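Local coordinates for protein Lys-gingipain catalytic subunit (Porphyromonas gingivalis, PDB 6I9A) that cleaves proteins after lysine residues as a secreted cysteine protease of the peptidase C25 family, a virulence factor candidate in periodontal disease, at residues 182-187 against 315-320; 286-291 against 351-356; 436-439 against 445-448. All blocks are in the same frame, centred on the assembly; numbering follows the deposited sequence.

Interaction 1: residues 182-187 against 315-320. With NA (sodium ion), chain E.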
# COMPACT_ATOMS: atom_id res chain seq x y z
N GLN A 182 -16.93 -10.95 -12.19
CA GLN A 182 -18.21 -10.24 -12.07
C GLN A 182 -18.89 -10.52 -10.73
O GLN A 182 -19.56 -9.62 -10.19
CB GLN A 182 -19.14 -10.58 -13.23
CG GLN A 182 -20.48 -9.79 -13.19
CD GLN A 182 -20.32 -8.26 -13.21
OE1 GLN A 182 -20.23 -7.63 -14.28
NE2 GLN A 182 -20.33 -7.60 -12.02
N GLU A 183 -18.66 -11.70 -10.16
CA GLU A 183 -19.29 -12.07 -8.88
C GLU A 183 -18.75 -11.22 -7.74
O GLU A 183 -19.43 -11.08 -6.71
CB GLU A 183 -19.07 -13.58 -8.59
CG GLU A 183 -19.79 -14.47 -9.61
CD GLU A 183 -19.20 -14.67 -11.02
OE1 GLU A 183 -18.11 -14.13 -11.36
OE2 GLU A 183 -19.84 -15.42 -11.79
N HIS A 184 -17.57 -10.58 -7.92
CA HIS A 184 -17.00 -9.65 -6.94
C HIS A 184 -17.20 -8.20 -7.35
O HIS A 184 -16.68 -7.30 -6.70
CB HIS A 184 -15.51 -9.94 -6.72
CG HIS A 184 -15.30 -11.20 -5.93
ND1 HIS A 184 -15.49 -12.44 -6.51
CD2 HIS A 184 -14.98 -11.37 -4.62
CE1 HIS A 184 -15.27 -13.33 -5.53
NE2 HIS A 184 -14.95 -12.74 -4.40
N GLY A 185 -18.00 -7.96 -8.38
CA GLY A 185 -18.33 -6.61 -8.83
C GLY A 185 -17.50 -6.04 -9.95
O GLY A 185 -17.74 -4.89 -10.32
N TYR A 186 -16.57 -6.78 -10.51
CA TYR A 186 -15.75 -6.26 -11.60
C TYR A 186 -16.45 -6.46 -12.92
O TYR A 186 -16.73 -7.61 -13.31
CB TYR A 186 -14.36 -6.94 -11.63
CG TYR A 186 -13.55 -6.55 -10.42
CD1 TYR A 186 -12.83 -5.35 -10.39
CD2 TYR A 186 -13.44 -7.40 -9.33
CE1 TYR A 186 -12.07 -4.99 -9.28
CE2 TYR A 186 -12.66 -7.06 -8.22
CZ TYR A 186 -11.94 -5.87 -8.22
OH TYR A 186 -11.16 -5.56 -7.13
N THR A 187 -16.78 -5.35 -13.57
CA THR A 187 -17.48 -5.38 -14.85
C THR A 187 -16.56 -5.63 -16.02
O THR A 187 -17.03 -6.05 -17.08
CB THR A 187 -18.20 -4.01 -15.07
OG1 THR A 187 -17.22 -2.96 -15.08
CG2 THR A 187 -19.25 -3.73 -13.99
N ALA A 315 -5.27 -12.65 0.26
CA ALA A 315 -5.27 -11.74 1.38
C ALA A 315 -6.01 -10.47 1.01
O ALA A 315 -6.81 -9.96 1.82
CB ALA A 315 -3.82 -11.43 1.74
N THR A 316 -5.76 -9.96 -0.20
CA THR A 316 -6.43 -8.73 -0.65
C THR A 316 -7.94 -8.88 -0.40
O THR A 316 -8.59 -7.95 0.12
CB THR A 316 -6.15 -8.52 -2.16
OG1 THR A 316 -4.72 -8.36 -2.38
CG2 THR A 316 -6.82 -7.24 -2.63
N PHE A 317 -8.49 -10.02 -0.82
CA PHE A 317 -9.93 -10.20 -0.80
C PHE A 317 -10.52 -10.73 0.51
O PHE A 317 -11.73 -10.81 0.63
CB PHE A 317 -10.36 -11.07 -1.99
CG PHE A 317 -10.36 -10.26 -3.27
CD1 PHE A 317 -9.18 -9.98 -3.94
CD2 PHE A 317 -11.53 -9.64 -3.72
CE1 PHE A 317 -9.17 -9.09 -5.04
CE2 PHE A 317 -11.51 -8.81 -4.83
CZ PHE A 317 -10.35 -8.51 -5.46
N LEU A 318 -9.70 -11.00 1.53
CA LEU A 318 -10.24 -11.17 2.88
C LEU A 318 -10.87 -9.83 3.26
O LEU A 318 -10.28 -8.77 3.10
CB LEU A 318 -9.14 -11.54 3.89
CG LEU A 318 -8.58 -12.93 3.74
CD1 LEU A 318 -7.41 -13.10 4.72
CD2 LEU A 318 -9.64 -14.01 3.98
N GLU A 319 -12.10 -9.89 3.75
CA GLU A 319 -12.82 -8.67 4.08
C GLU A 319 -12.30 -7.99 5.35
O GLU A 319 -12.31 -6.75 5.41
CB GLU A 319 -14.33 -8.96 4.25
CG GLU A 319 -15.01 -9.32 2.94
CD GLU A 319 -15.10 -8.23 1.88
OE1 GLU A 319 -15.40 -8.58 0.72
OE2 GLU A 319 -14.89 -7.04 2.21
N ASP A 320 -11.87 -8.78 6.32
CA ASP A 320 -11.56 -8.25 7.65
C ASP A 320 -10.09 -8.13 7.97
O ASP A 320 -9.74 -7.78 9.10
CB ASP A 320 -12.28 -9.09 8.73
CG ASP A 320 -13.80 -9.03 8.56
OD1 ASP A 320 -14.31 -8.00 8.05
OD2 ASP A 320 -14.46 -10.02 8.88
NA NA E . -8.25 -7.84 2.54
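His184 and Tyr186 meet the ring of Phe317 in the caspase-like alpha/beta fold of the catalytic domain, where the loop between helix 163-178 and strand 188-192 approaches the end of helix 312-317. The aromatic contacts carry the whole interface. Tyr186 and Phe317 arrive from opposite directions and touch at their ring edges: OH of Tyr186 lies 3.5 Å from CZ of Phe317, and CE2 of Tyr186 is 3.9 Å from the same CZ. Tyrosine suits this buried place because its flat ring also packs on Val153 of strand 152-157 and on Ala370.

His184 comes to another part of the phenylalanine, its CD2 lying 4.0 Å from CD2 of Phe317. The two planes are almost perpendicular, at 89°, yet the rings are displaced, with centroids 5.7 Å apart, in neither a stack nor an edge-to-face pair. Carbon meets carbon here, while the polar ND1 of His184 is hydrogen-bonded to OD1 of Asn181.

Backbone turns deliver these rings. Gly185, with phi at 95°, has a conformation in which a beta carbon would press on the carbonyl O of His184, so a residue with no side chain fits the bend between His184 and Tyr186. CB of Phe317 leads toward 182-187, and with CG anti to the carbonyl carbon (chi1 -77°) the ring carries on to meet Tyr186 and His184, the sodium ion lying on the backbone side.

The backbone of 315-318 turns three carbonyl oxygens to that sodium. Ser321, Tyr322 and Asn323 complete the site with oxygen ligands, apt for a hard cation. The three are O of Ala315 at 2.7 Å from the sodium, O of Thr316 at 2.5 Å and, nearest of them, O of Leu318 at 2.3 Å.

Interaction 2: residues 286-291 against 351-356. With H8E (benzyl-N-[(2S)-1-[[(3S)-7-amino-1-(benzylamino)-1,2-dioxoheptan-3-yl]amino]-5-(2-methyl-2-phenylhydrazinyl)-1,5-dioxopentan-2-yl]carbamate), chain I.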
# COMPACT_ATOMS: atom_id res chain seq x y z
N GLY A 286 9.51 -18.88 -9.34
CA GLY A 286 8.87 -19.71 -8.32
C GLY A 286 8.30 -18.92 -7.16
O GLY A 286 7.11 -18.96 -6.87
N GLU A 287 9.16 -18.10 -6.52
CA GLU A 287 8.68 -17.29 -5.39
C GLU A 287 7.58 -16.33 -5.84
O GLU A 287 6.65 -16.14 -5.07
CB GLU A 287 9.79 -16.52 -4.70
CG GLU A 287 10.54 -17.28 -3.61
CD GLU A 287 11.61 -18.24 -4.06
OE1 GLU A 287 11.69 -18.58 -5.26
OE2 GLU A 287 12.41 -18.66 -3.16
N ASP A 288 7.67 -15.74 -7.05
CA ASP A 288 6.57 -14.84 -7.45
C ASP A 288 5.26 -15.60 -7.62
O ASP A 288 4.18 -15.05 -7.42
CB ASP A 288 6.89 -14.09 -8.74
CG ASP A 288 7.68 -12.81 -8.62
OD1 ASP A 288 8.05 -12.43 -7.46
OD2 ASP A 288 7.87 -12.15 -9.65
N TYR A 289 5.34 -16.89 -8.07
CA TYR A 289 4.12 -17.70 -8.20
C TYR A 289 3.43 -17.82 -6.82
O TYR A 289 2.26 -17.56 -6.68
CB TYR A 289 4.51 -19.05 -8.81
CG TYR A 289 3.42 -20.03 -9.15
CD1 TYR A 289 2.18 -19.62 -9.65
CD2 TYR A 289 3.70 -21.39 -9.17
CE1 TYR A 289 1.25 -20.56 -10.10
CE2 TYR A 289 2.80 -22.32 -9.67
CZ TYR A 289 1.58 -21.90 -10.13
OH TYR A 289 0.65 -22.81 -10.63
N TYR A 290 4.21 -18.23 -5.83
CA TYR A 290 3.65 -18.36 -4.49
C TYR A 290 3.17 -17.03 -3.95
O TYR A 290 2.12 -16.95 -3.31
CB TYR A 290 4.70 -18.93 -3.49
CG TYR A 290 5.39 -20.19 -3.99
CD1 TYR A 290 4.66 -21.24 -4.52
CD2 TYR A 290 6.77 -20.34 -3.88
CE1 TYR A 290 5.29 -22.38 -5.00
CE2 TYR A 290 7.41 -21.48 -4.34
CZ TYR A 290 6.66 -22.51 -4.88
OH TYR A 290 7.31 -23.63 -5.34
N TRP A 291 3.95 -15.97 -4.24
CA TRP A 291 3.60 -14.61 -3.78
C TRP A 291 2.17 -14.27 -4.13
O TRP A 291 1.40 -13.83 -3.29
CB TRP A 291 4.60 -13.65 -4.42
CG TRP A 291 4.71 -12.28 -3.84
CD1 TRP A 291 5.72 -11.86 -3.02
CD2 TRP A 291 3.92 -11.11 -4.14
NE1 TRP A 291 5.60 -10.52 -2.77
CE2 TRP A 291 4.52 -10.02 -3.47
CE3 TRP A 291 2.79 -10.87 -4.93
CZ2 TRP A 291 4.06 -8.71 -3.59
CZ3 TRP A 291 2.28 -9.58 -4.99
CH2 TRP A 291 2.93 -8.50 -4.35
N HIS A 351 14.49 -14.55 2.83
CA HIS A 351 15.19 -13.34 3.24
C HIS A 351 15.34 -12.38 2.03
O HIS A 351 15.09 -11.17 2.14
CB HIS A 351 16.53 -13.73 3.87
CG HIS A 351 17.25 -12.60 4.53
ND1 HIS A 351 18.38 -12.87 5.30
CD2 HIS A 351 17.01 -11.27 4.59
CE1 HIS A 351 18.81 -11.70 5.77
NE2 HIS A 351 18.00 -10.70 5.38
N TYR A 352 15.77 -12.93 0.90
CA TYR A 352 15.88 -12.16 -0.32
C TYR A 352 14.56 -11.44 -0.63
O TYR A 352 14.56 -10.26 -0.97
CB TYR A 352 16.28 -13.11 -1.46
CG TYR A 352 16.49 -12.45 -2.79
CD1 TYR A 352 15.42 -12.08 -3.59
CD2 TYR A 352 17.77 -12.31 -3.32
CE1 TYR A 352 15.61 -11.54 -4.86
CE2 TYR A 352 17.98 -11.78 -4.59
CZ TYR A 352 16.90 -11.40 -5.35
OH TYR A 352 17.14 -10.94 -6.63
N TYR A 353 13.42 -12.17 -0.56
CA TYR A 353 12.12 -11.55 -0.89
C TYR A 353 11.77 -10.40 0.05
O TYR A 353 11.29 -9.35 -0.43
CB TYR A 353 10.98 -12.59 -0.94
CG TYR A 353 10.73 -12.96 -2.39
CD1 TYR A 353 9.52 -12.66 -3.02
CD2 TYR A 353 11.74 -13.51 -3.18
CE1 TYR A 353 9.33 -12.88 -4.38
CE2 TYR A 353 11.59 -13.68 -4.55
CZ TYR A 353 10.38 -13.36 -5.14
OH TYR A 353 10.24 -13.55 -6.49
N TRP A 354 12.04 -10.54 1.36
CA TRP A 354 11.75 -9.43 2.28
C TRP A 354 12.63 -8.24 1.95
O TRP A 354 12.17 -7.11 2.10
CB TRP A 354 11.89 -9.90 3.72
CG TRP A 354 10.77 -10.81 4.15
CD1 TRP A 354 10.78 -12.19 4.19
CD2 TRP A 354 9.44 -10.40 4.50
NE1 TRP A 354 9.55 -12.66 4.58
CE2 TRP A 354 8.69 -11.58 4.77
CE3 TRP A 354 8.80 -9.15 4.59
CZ2 TRP A 354 7.35 -11.54 5.17
CZ3 TRP A 354 7.49 -9.12 5.00
CH2 TRP A 354 6.75 -10.29 5.25
N GLU A 355 13.89 -8.45 1.50
CA GLU A 355 14.74 -7.34 1.06
C GLU A 355 14.32 -6.78 -0.31
O GLU A 355 14.66 -5.63 -0.63
CB GLU A 355 16.19 -7.81 0.93
CG GLU A 355 16.93 -8.05 2.24
CD GLU A 355 18.37 -8.44 2.04
OE1 GLU A 355 18.76 -8.88 0.93
OE2 GLU A 355 19.15 -8.27 3.01
N ALA A 356 13.71 -7.61 -1.16
CA ALA A 356 13.48 -7.27 -2.56
C ALA A 356 12.27 -6.36 -2.80
O ALA A 356 12.37 -5.36 -3.51
CB ALA A 356 13.29 -8.55 -3.37
CAQ H8E I . 15.08 -7.39 -18.78
CAK H8E I . 14.68 -6.74 -19.97
CAH H8E I . 14.06 -7.46 -20.99
CAL H8E I . 13.83 -8.83 -20.86
CAR H8E I . 14.25 -9.45 -19.69
CBO H8E I . 14.83 -8.76 -18.63
CBA H8E I . 15.26 -9.49 -17.51
NBE H8E I . 14.20 -9.67 -16.50
CBL H8E I . 14.12 -10.78 -15.71
OAE H8E I . 14.86 -11.75 -15.87
CBN H8E I . 13.05 -10.74 -14.62
OAG H8E I . 12.13 -9.88 -14.83
CBS H8E I . 12.56 -12.18 -14.25
CBB H8E I . 11.19 -12.18 -13.56
CAY H8E I . 10.66 -13.60 -13.30
CAX H8E I . 9.42 -13.67 -12.39
CAW H8E I . 8.17 -13.16 -13.08
NAB H8E I . 7.01 -13.29 -12.15
NBG H8E I . 13.53 -12.93 -13.44
C H8E I . 14.10 -14.08 -13.77
O H8E I . 13.94 -14.68 -14.83
CA H8E I . 15.15 -14.53 -12.76
N H8E I . 15.39 -15.97 -12.81
CBK H8E I . 14.46 -16.88 -12.41
OAD H8E I . 13.32 -16.50 -12.12
OBI H8E I . 14.86 -18.09 -12.39
CBD H8E I . 13.89 -19.16 -12.06
CBP H8E I . 14.46 -20.48 -12.32
CAS H8E I . 15.01 -21.27 -11.31
CAM H8E I . 15.54 -22.57 -11.54
CAI H8E I . 15.56 -23.00 -12.88
CAN H8E I . 15.08 -22.19 -13.89
CAT H8E I . 14.52 -20.94 -13.64
CB H8E I . 16.47 -13.80 -13.04
CG H8E I . 17.03 -14.06 -14.47
CD H8E I . 18.08 -13.06 -14.83
OE1 H8E I . 19.25 -13.21 -14.46
NE2 H8E I . 17.59 -12.00 -15.50
NBT H8E I . 18.37 -10.87 -15.80
CAA H8E I . 17.83 -9.64 -15.17
CBQ H8E I . 18.94 -10.87 -17.11
CAU H8E I . 19.25 -9.68 -17.78
CAO H8E I . 19.86 -9.72 -19.04
CAJ H8E I . 20.16 -10.94 -19.63
CAP H8E I . 19.81 -12.13 -19.00
CAV H8E I . 19.23 -12.09 -17.73
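Helix 286-291, bearing Glu287, Asp288 and Trp291, crosses helix 351-356, bearing Tyr353, at -72°, with the two axes 11.8 Å apart at their closest. Tyr353 bridges the gap. CB of Glu287 sits over one face of its ring, 3.5 Å from the centroid, in a CH-pi contact; beyond CB the chain bends at chi2 (81°), and the carboxylate is held by the backbone N-H groups of His347 and Gly349. At the ring's edge CD1 of Trp291 lies 3.9 Å from CD1 of Tyr353.

The phenol OH donates a hydrogen bond of 2.6 Å to OD1 of Asp288, reaching it from above the carboxylate plane. Tyr357 OH is hydrogen-bonded to the same oxygen. OD2 is hydrogen-bonded to Ser283 OG and accepts, at 2.9 Å, from the amine NAB of the inhibitor's lysine-like arm; together these partners probably hold the carboxylate in its rotation. An acid at this place in the S1 pocket matches the enzyme's preference for lysine at P1.

Asn247 of strand 242-247 touches Asp288 and Trp291, while helix 325-342 packs against the contact through Ala336 on Glu287 and Asn333 on Tyr353.

Interaction 3: residues 436-439 against 445-448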
# COMPACT_ATOMS: atom_id res chain seq x y z
N VAL A 436 -15.25 15.20 11.37
CA VAL A 436 -15.55 13.82 11.72
C VAL A 436 -15.40 13.02 10.47
O VAL A 436 -16.10 13.28 9.49
CB VAL A 436 -16.95 13.63 12.34
CG1 VAL A 436 -17.18 12.17 12.73
CG2 VAL A 436 -17.14 14.55 13.54
N VAL A 437 -14.50 12.04 10.47
CA VAL A 437 -14.22 11.19 9.29
C VAL A 437 -14.46 9.78 9.69
O VAL A 437 -14.01 9.33 10.76
CB VAL A 437 -12.78 11.44 8.74
CG1 VAL A 437 -12.45 10.45 7.61
CG2 VAL A 437 -12.65 12.88 8.25
N ILE A 438 -15.17 9.05 8.82
CA ILE A 438 -15.45 7.63 9.04
C ILE A 438 -14.99 6.85 7.83
O ILE A 438 -15.41 7.17 6.71
CB ILE A 438 -16.94 7.35 9.32
CG1 ILE A 438 -17.49 8.30 10.44
CG2 ILE A 438 -17.16 5.86 9.67
CD1 ILE A 438 -19.05 8.14 10.66
N THR A 439 -14.11 5.88 8.05
CA THR A 439 -13.58 5.07 6.94
C THR A 439 -13.75 3.60 7.27
O THR A 439 -13.87 3.20 8.43
CB THR A 439 -12.08 5.39 6.69
OG1 THR A 439 -11.31 5.14 7.88
CG2 THR A 439 -11.83 6.83 6.22
N PRO A 445 -15.59 6.94 1.96
CA PRO A 445 -15.42 7.68 3.24
C PRO A 445 -16.60 8.59 3.52
O PRO A 445 -17.27 9.08 2.59
CB PRO A 445 -14.14 8.51 2.98
CG PRO A 445 -14.14 8.76 1.46
CD PRO A 445 -14.73 7.47 0.87
N VAL A 446 -16.82 8.86 4.80
CA VAL A 446 -17.79 9.86 5.28
C VAL A 446 -16.97 11.00 5.84
O VAL A 446 -16.11 10.76 6.73
CB VAL A 446 -18.71 9.25 6.34
CG1 VAL A 446 -19.66 10.30 6.90
CG2 VAL A 446 -19.48 8.04 5.80
N ILE A 447 -17.15 12.21 5.34
CA ILE A 447 -16.37 13.39 5.75
C ILE A 447 -17.35 14.48 6.11
O ILE A 447 -18.03 15.04 5.25
CB ILE A 447 -15.41 13.81 4.64
CG1 ILE A 447 -14.47 12.66 4.24
CG2 ILE A 447 -14.63 15.09 5.05
CD1 ILE A 447 -13.58 13.03 3.03
N LYS A 448 -17.52 14.72 7.40
CA LYS A 448 -18.56 15.62 7.91
C LYS A 448 -17.97 16.53 8.98
O LYS A 448 -16.77 16.44 9.28
CB LYS A 448 -19.73 14.79 8.48
CG LYS A 448 -20.48 13.97 7.43
CD LYS A 448 -21.28 14.87 6.43
CE LYS A 448 -21.87 14.05 5.31
NZ LYS A 448 -22.79 14.89 4.47
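Val436 and Lys448, and two residues further along Ile438 and Val446, are the hydrogen-bonded pairs of an antiparallel beta hairpin in the C-terminal immunoglobulin-like domain. Its strands run at 176° to each other, with axes 4.8 Å apart.

Four backbone hydrogen bonds tie it together, each of the two pairs exchanging both N-H groups. In the pair nearer the turn, N of Ile438 gives to O of Val446 at 2.9 Å, and N of Val446 returns a bond of the same length to O of Ile438; both donors lie in the carbonyl planes. In the other pair the bond from Val436 departs from this, its N standing above the carbonyl plane of Lys448, 43° out of it. Val437 and Ile447 form the non-hydrogen-bonded pair between them, and here CA of Val437 makes a CA-H...O contact of 3.2 Å with O of Val446.

Apolar contacts line both faces. CB of Ile438 and CB of Val446 lie 4.0 Å apart, and on the other face CG2 of Val437 approaches CG2 of Ile447 at 4.4 Å. Beta-branched residues suit strands, whose extended backbone accommodates two substituents on CB at little steric cost. Pro445, facing Thr439, lacks an N-H, which costs this ladder nothing because its bonds start at Val446; its CB rests 4.3 Å from CG2 of Thr439.

Strand 446-452 is an edge strand of its sheet within this chain, while strand 432-439 is bonded on its other side to strand 399-404. Val437 and Ile447 face Trp34 of helix 25-37. The opposite face carries Val436, Ile438, Val446 and Lys448, whose end leads away; it packs on Tyr377, and on Ile392 and Ala394 of strand 389-394.

Overall arrangement
Interactions 1 and 2 belong to the catalytic domain, with centres about 24 Å apart, and their segments interleave along the chain: helix 285-293 of interaction 2 is followed by helix 312-317 of interaction 1. Only interaction 2 reaches the active site, where the side chain of Asp288 lies about 7 Å from that of the nucleophile Cys249 and binds the inhibitor. Interaction 1 lies away from the catalytic centre, its 315-320 segment supplying three of a sodium ion's six ligands, and its nearest atoms are about 8 Å from those of interaction 2. Interaction 3 belongs to the immunoglobulin-like domain, on the opposite side of the chain's centre from interaction 2, about 37 Å from it and about 23 Å from interaction 1, centre to centre.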